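Local atomic coordinates of like-Sm ribonucleoprotein core (Methanococcus vannielii SB, PDB entry 5MKI), a protein that probably binds RNA, as expected of an archaeal Sm-like protein that assembles into a seven-membered ring, and has been seen to bind UMP and calcium. Residues L23-A35 / V42-E54. Numbering follows the deposited sequence.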
loop_
_atom_site.group_PDB
_atom_site.type_symbol
_atom_site.label_atom_id
_atom_site.label_comp_id
_atom_site.label_asym_id
_atom_site.label_seq_id
_atom_site.Cartn_x
_atom_site.Cartn_y
_atom_site.Cartn_z
ATOM N N LEU A 23 2.414 -1.990 -17.081
ATOM C CA LEU A 23 2.754 -1.513 -15.752
ATOM C C LEU A 23 1.959 -0.255 -15.414
ATOM O O LEU A 23 1.467 0.456 -16.294
ATOM C CB LEU A 23 4.254 -1.237 -15.659
ATOM C CG LEU A 23 5.153 -2.452 -15.903
ATOM C CD1 LEU A 23 6.619 -2.097 -15.604
ATOM C CD2 LEU A 23 4.690 -3.625 -15.047
ATOM N N LYS A 24 1.855 0.022 -14.108
ATOM C CA LYS A 24 1.020 1.128 -13.637
ATOM C C LYS A 24 1.483 2.475 -14.170
ATOM O O LYS A 24 0.672 3.397 -14.312
ATOM C CB LYS A 24 1.006 1.157 -12.110
ATOM C CG LYS A 24 0.229 0.034 -11.473
ATOM C CD LYS A 24 0.435 0.042 -9.974
ATOM C CE LYS A 24 -0.564 -0.871 -9.276
ATOM N NZ LYS A 24 -0.355 -2.315 -9.645
ATOM N N ASP A 25 2.767 2.615 -14.471
ATOM C CA ASP A 25 3.329 3.897 -14.869
ATOM C C ASP A 25 3.254 4.146 -16.368
ATOM O O ASP A 25 3.770 5.167 -16.837
ATOM C CB ASP A 25 4.789 3.997 -14.403
ATOM C CG ASP A 25 5.669 2.874 -14.959
ATOM O OD1 ASP A 25 5.241 2.174 -15.903
ATOM O OD2 ASP A 25 6.797 2.694 -14.450
ATOM N N GLY A 26 2.642 3.237 -17.130
ATOM C CA GLY A 26 2.558 3.358 -18.573
ATOM C C GLY A 26 3.547 2.512 -19.348
ATOM O O GLY A 26 3.368 2.333 -20.556
ATOM N N LYS A 27 4.574 1.980 -18.694
ATOM C CA LYS A 27 5.527 1.110 -19.364
ATOM C C LYS A 27 4.853 -0.159 -19.877
ATOM O O LYS A 27 3.873 -0.650 -19.308
ATOM C CB LYS A 27 6.664 0.737 -18.414
ATOM C CG LYS A 27 7.550 1.899 -18.003
ATOM C CD LYS A 27 8.826 1.394 -17.336
ATOM C CE LYS A 27 9.618 2.533 -16.724
ATOM N NZ LYS A 27 8.828 3.287 -15.727
ATOM N N LEU A 28 5.399 -0.682 -20.975
ATOM C CA LEU A 28 5.084 -2.002 -21.504
ATOM C C LEU A 28 6.359 -2.832 -21.510
ATOM O O LEU A 28 7.363 -2.416 -22.094
ATOM C CB LEU A 28 4.531 -1.917 -22.932
ATOM C CG LEU A 28 3.032 -1.778 -23.184
ATOM C CD1 LEU A 28 2.531 -0.384 -22.812
ATOM C CD2 LEU A 28 2.722 -2.116 -24.646
ATOM N N VAL A 29 6.325 -3.996 -20.866
ATOM C CA VAL A 29 7.447 -4.929 -20.867
ATOM C C VAL A 29 6.992 -6.189 -21.587
ATOM O O VAL A 29 5.997 -6.806 -21.193
ATOM C CB VAL A 29 7.937 -5.261 -19.447
ATOM C CG1 VAL A 29 9.248 -5.998 -19.518
ATOM C CG2 VAL A 29 8.074 -4.003 -18.611
ATOM N N LYS A 30 7.722 -6.573 -22.632
ATOM C CA LYS A 30 7.365 -7.699 -23.488
ATOM C C LYS A 30 8.470 -8.741 -23.416
ATOM O O LYS A 30 9.651 -8.391 -23.494
ATOM C CB LYS A 30 7.158 -7.235 -24.937
ATOM C CG LYS A 30 6.975 -8.365 -25.946
ATOM C CD LYS A 30 7.029 -7.868 -27.396
ATOM C CE LYS A 30 7.901 -8.771 -28.277
ATOM N NZ LYS A 30 7.109 -9.674 -29.186
ATOM N N GLY A 31 8.098 -10.009 -23.265
ATOM C CA GLY A 31 9.111 -11.048 -23.163
ATOM C C GLY A 31 8.498 -12.431 -23.082
ATOM O O GLY A 31 7.278 -12.601 -23.121
ATOM N N ARG A 32 9.378 -13.425 -22.954
ATOM C CA ARG A 32 8.990 -14.834 -22.892
ATOM C C ARG A 32 8.845 -15.269 -21.431
ATOM O O ARG A 32 9.821 -15.244 -20.668
ATOM C CB ARG A 32 10.030 -15.692 -23.615
ATOM C CG ARG A 32 9.757 -17.204 -23.652
ATOM C CD ARG A 32 10.984 -17.943 -24.205
ATOM N NE ARG A 32 10.727 -19.363 -24.438
ATOM C CZ ARG A 32 10.119 -19.841 -25.523
ATOM N NH1 ARG A 32 9.701 -19.013 -26.471
ATOM N NH2 ARG A 32 9.920 -21.142 -25.656
ATOM N N LEU A 33 7.643 -15.701 -21.056
ATOM C CA LEU A 33 7.299 -15.945 -19.653
ATOM C C LEU A 33 7.849 -17.289 -19.183
ATOM O O LEU A 33 7.363 -18.349 -19.594
ATOM C CB LEU A 33 5.786 -15.877 -19.472
ATOM C CG LEU A 33 5.248 -16.049 -18.043
ATOM C CD1 LEU A 33 5.464 -14.788 -17.215
ATOM C CD2 LEU A 33 3.773 -16.443 -18.072
ATOM N N LYS A 34 8.824 -17.242 -18.273
ATOM C CA LYS A 34 9.461 -18.424 -17.699
ATOM C C LYS A 34 8.909 -18.825 -16.336
ATOM O O LYS A 34 9.115 -19.970 -15.914
ATOM C CB LYS A 34 10.975 -18.195 -17.550
ATOM C CG LYS A 34 11.655 -17.686 -18.806
ATOM C CD LYS A 34 11.517 -18.710 -19.907
ATOM C CE LYS A 34 12.226 -20.016 -19.537
ATOM N NZ LYS A 34 12.051 -21.062 -20.590
ATOM N N ALA A 35 8.239 -17.920 -15.633
ATOM C CA ALA A 35 7.808 -18.196 -14.266
ATOM C C ALA A 35 6.934 -17.052 -13.794
ATOM O O ALA A 35 7.097 -15.914 -14.236
ATOM C CB ALA A 35 9.002 -18.376 -13.318
ATOM N N VAL A 42 6.824 -11.918 -12.213
ATOM C CA VAL A 42 7.057 -12.685 -13.441
ATOM C C VAL A 42 8.527 -12.589 -13.843
ATOM O O VAL A 42 9.155 -11.525 -13.745
ATOM C CB VAL A 42 6.138 -12.230 -14.601
ATOM C CG1 VAL A 42 4.663 -12.349 -14.228
ATOM C CG2 VAL A 42 6.453 -10.799 -15.037
ATOM N N ALA A 43 9.084 -13.718 -14.281
ATOM C CA ALA A 43 10.413 -13.756 -14.880
ATOM C C ALA A 43 10.247 -13.794 -16.398
ATOM O O ALA A 43 9.638 -14.728 -16.931
ATOM C CB ALA A 43 11.209 -14.962 -14.387
ATOM N N LEU A 44 10.760 -12.773 -17.083
ATOM C CA LEU A 44 10.618 -12.636 -18.533
ATOM C C LEU A 44 11.981 -12.777 -19.200
ATOM O O LEU A 44 12.898 -12.002 -18.908
ATOM C CB LEU A 44 10.012 -11.287 -18.904
ATOM C CG LEU A 44 8.617 -10.952 -18.394
ATOM C CD1 LEU A 44 8.310 -9.482 -18.646
ATOM C CD2 LEU A 44 7.613 -11.864 -19.072
ATOM N N GLU A 45 12.095 -13.736 -20.116
ATOM C CA GLU A 45 13.335 -14.009 -20.831
ATOM C C GLU A 45 13.379 -13.234 -22.145
ATOM O O GLU A 45 12.369 -13.129 -22.846
ATOM C CB GLU A 45 13.461 -15.507 -21.109
ATOM C CG GLU A 45 14.809 -15.933 -21.634
ATOM C CD GLU A 45 14.806 -17.366 -22.103
ATOM O OE1 GLU A 45 14.220 -17.629 -23.178
ATOM O OE2 GLU A 45 15.380 -18.224 -21.400
ATOM N N ASN A 46 14.554 -12.696 -22.477
ATOM C CA ASN A 46 14.737 -11.928 -23.714
ATOM C C ASN A 46 13.672 -10.835 -23.832
ATOM O O ASN A 46 12.887 -10.780 -24.787
ATOM C CB ASN A 46 14.729 -12.854 -24.939
ATOM C CG ASN A 46 15.975 -13.725 -25.008
ATOM O OD1 ASN A 46 17.059 -13.308 -24.603
ATOM N ND2 ASN A 46 15.819 -14.943 -25.499
ATOM N N ALA A 47 13.659 -9.961 -22.827
ATOM C CA ALA A 47 12.575 -9.006 -22.651
ATOM C C ALA A 47 12.900 -7.665 -23.298
ATOM O O ALA A 47 14.059 -7.277 -23.452
ATOM C CB ALA A 47 12.277 -8.800 -21.160
ATOM N N LYS A 48 11.841 -6.946 -23.656
ATOM C CA LYS A 48 11.944 -5.668 -24.343
ATOM C C LYS A 48 11.009 -4.665 -23.688
ATOM O O LYS A 48 9.843 -4.979 -23.429
ATOM C CB LYS A 48 11.585 -5.809 -25.831
ATOM C CG LYS A 48 12.409 -6.852 -26.591
ATOM C CD LYS A 48 11.609 -7.436 -27.761
ATOM C CE LYS A 48 12.454 -8.373 -28.621
ATOM N NZ LYS A 48 11.719 -9.624 -29.032
ATOM N N ILE A 49 11.513 -3.464 -23.427
ATOM C CA ILE A 49 10.663 -2.343 -23.043
ATOM C C ILE A 49 10.292 -1.586 -24.310
ATOM O O ILE A 49 11.168 -1.250 -25.115
ATOM C CB ILE A 49 11.370 -1.415 -22.042
ATOM C CG1 ILE A 49 12.177 -2.214 -21.011
ATOM C CG2 ILE A 49 10.364 -0.488 -21.389
ATOM C CD1 ILE A 49 11.376 -3.219 -20.226
ATOM N N GLU A 50 8.995 -1.320 -24.498
ATOM C CA GLU A 50 8.583 -0.513 -25.643
ATOM C C GLU A 50 9.154 0.896 -25.571
ATOM O O GLU A 50 9.252 1.570 -26.602
ATOM C CB GLU A 50 7.052 -0.464 -25.747
ATOM C CG GLU A 50 6.391 0.850 -25.277
ATOM C CD GLU A 50 6.520 1.124 -23.770
ATOM O OE1 GLU A 50 6.041 2.186 -23.315
ATOM O OE2 GLU A 50 7.095 0.289 -23.037
ATOM N N SER A 51 9.550 1.343 -24.381
ATOM C CA SER A 51 10.226 2.618 -24.194
ATOM C C SER A 51 11.697 2.573 -24.592
ATOM O O SER A 51 12.459 3.443 -24.159
ATOM C CB SER A 51 10.116 3.055 -22.730
ATOM O OG SER A 51 8.855 2.717 -22.176
ATOM N N ASP A 52 12.102 1.596 -25.408
ATOM C CA ASP A 52 13.512 1.305 -25.643
ATOM C C ASP A 52 13.647 0.063 -26.520
ATOM O O ASP A 52 14.625 -0.684 -26.402
ATOM C CB ASP A 52 14.242 1.107 -24.306
ATOM C CG ASP A 52 15.745 1.062 -24.456
ATOM O OD1 ASP A 52 16.253 1.434 -25.535
ATOM O OD2 ASP A 52 16.432 0.659 -23.494
ATOM N N GLU A 53 12.678 -0.156 -27.414
ATOM C CA GLU A 53 12.554 -1.413 -28.147
ATOM C C GLU A 53 13.772 -1.702 -29.022
ATOM O O GLU A 53 13.664 -1.812 -30.249
ATOM C CB GLU A 53 11.267 -1.415 -28.983
ATOM C CG GLU A 53 10.864 -0.052 -29.553
ATOM C CD GLU A 53 9.378 0.034 -29.882
ATOM O OE1 GLU A 53 8.861 1.156 -30.081
ATOM O OE2 GLU A 53 8.724 -1.026 -29.936
ATOM N N GLU A 54 14.935 -1.841 -28.384
ATOM C CA GLU A 54 16.164 -2.240 -29.055
ATOM C C GLU A 54 16.955 -3.191 -28.162
ATOM O O GLU A 54 17.408 -4.246 -28.620
ATOM C CB GLU A 54 17.006 -1.016 -29.424
ATOM C CG GLU A 54 18.156 -1.329 -30.374
ATOM C CD GLU A 54 17.752 -1.247 -31.838
ATOM O OE1 GLU A 54 18.656 -1.109 -32.693
ATOM O OE2 GLU A 54 16.538 -1.314 -32.136
HETATM O O HOH W 1 13.226 -20.224 -22.869
#
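Val-29 and Ile-49 lie side by side on the inner face of the sheet, CG1 of Val-29 meeting CD1 of Ile-49 at 3.6 Å. The same Val-29 CG1, anti to the backbone N (chi1 -169°), also touches Leu-44 CD1 (3.7 Å), so one methyl bridges the residues before and after the corner at 45-46. Farther along, Leu-33 crosses Val-42 at about a right angle, its CD1 against Val-42 CB (3.7 Å). Antiparallel backbone bonds run from Leu-28 to Lys-34, whose N donates to Ala-43 O, with a beta bulge between Lys-30 and Arg-32 where the register slips by one. Gly-31 lets the backbones come close at the bulge, its CA 4.1 Å from Ala-47 CA. On the other face Glu-45 runs alongside Arg-32, carboxylate and guanidinium planes only 14° apart but the charges too distant for a salt bridge. A water joins them, donating to Glu-45 OE1 and accepting from Lys-34 NZ (2.7 Å) and, weakly, from Arg-32 NE; the Lys-34 ammonium also hydrogen-bonds Asn-16. Beside them Lys-30 and Lys-48 lie flank to flank; Lys-48 NZ forms a salt bridge with Glu-56, a residue seen to bind calcium in a structure of this protein, though no calcium is bound to this chain here. At the far end Glu-50 folds back so that its OE2 takes the Leu-28 N-H (2.8 Å) from above the carboxylate plane, while its own N donates to Leu-28 O. Without the carboxylate, as with an alanine here, the Leu-28 N-H would probably lose this acceptor. Strand 28-36, central in the strongly bent antiparallel sheet of the Sm fold, pairs on its other edge with strand 18-23, while Leu-60 of strand 57-62 covers Val-29 and Ile-49.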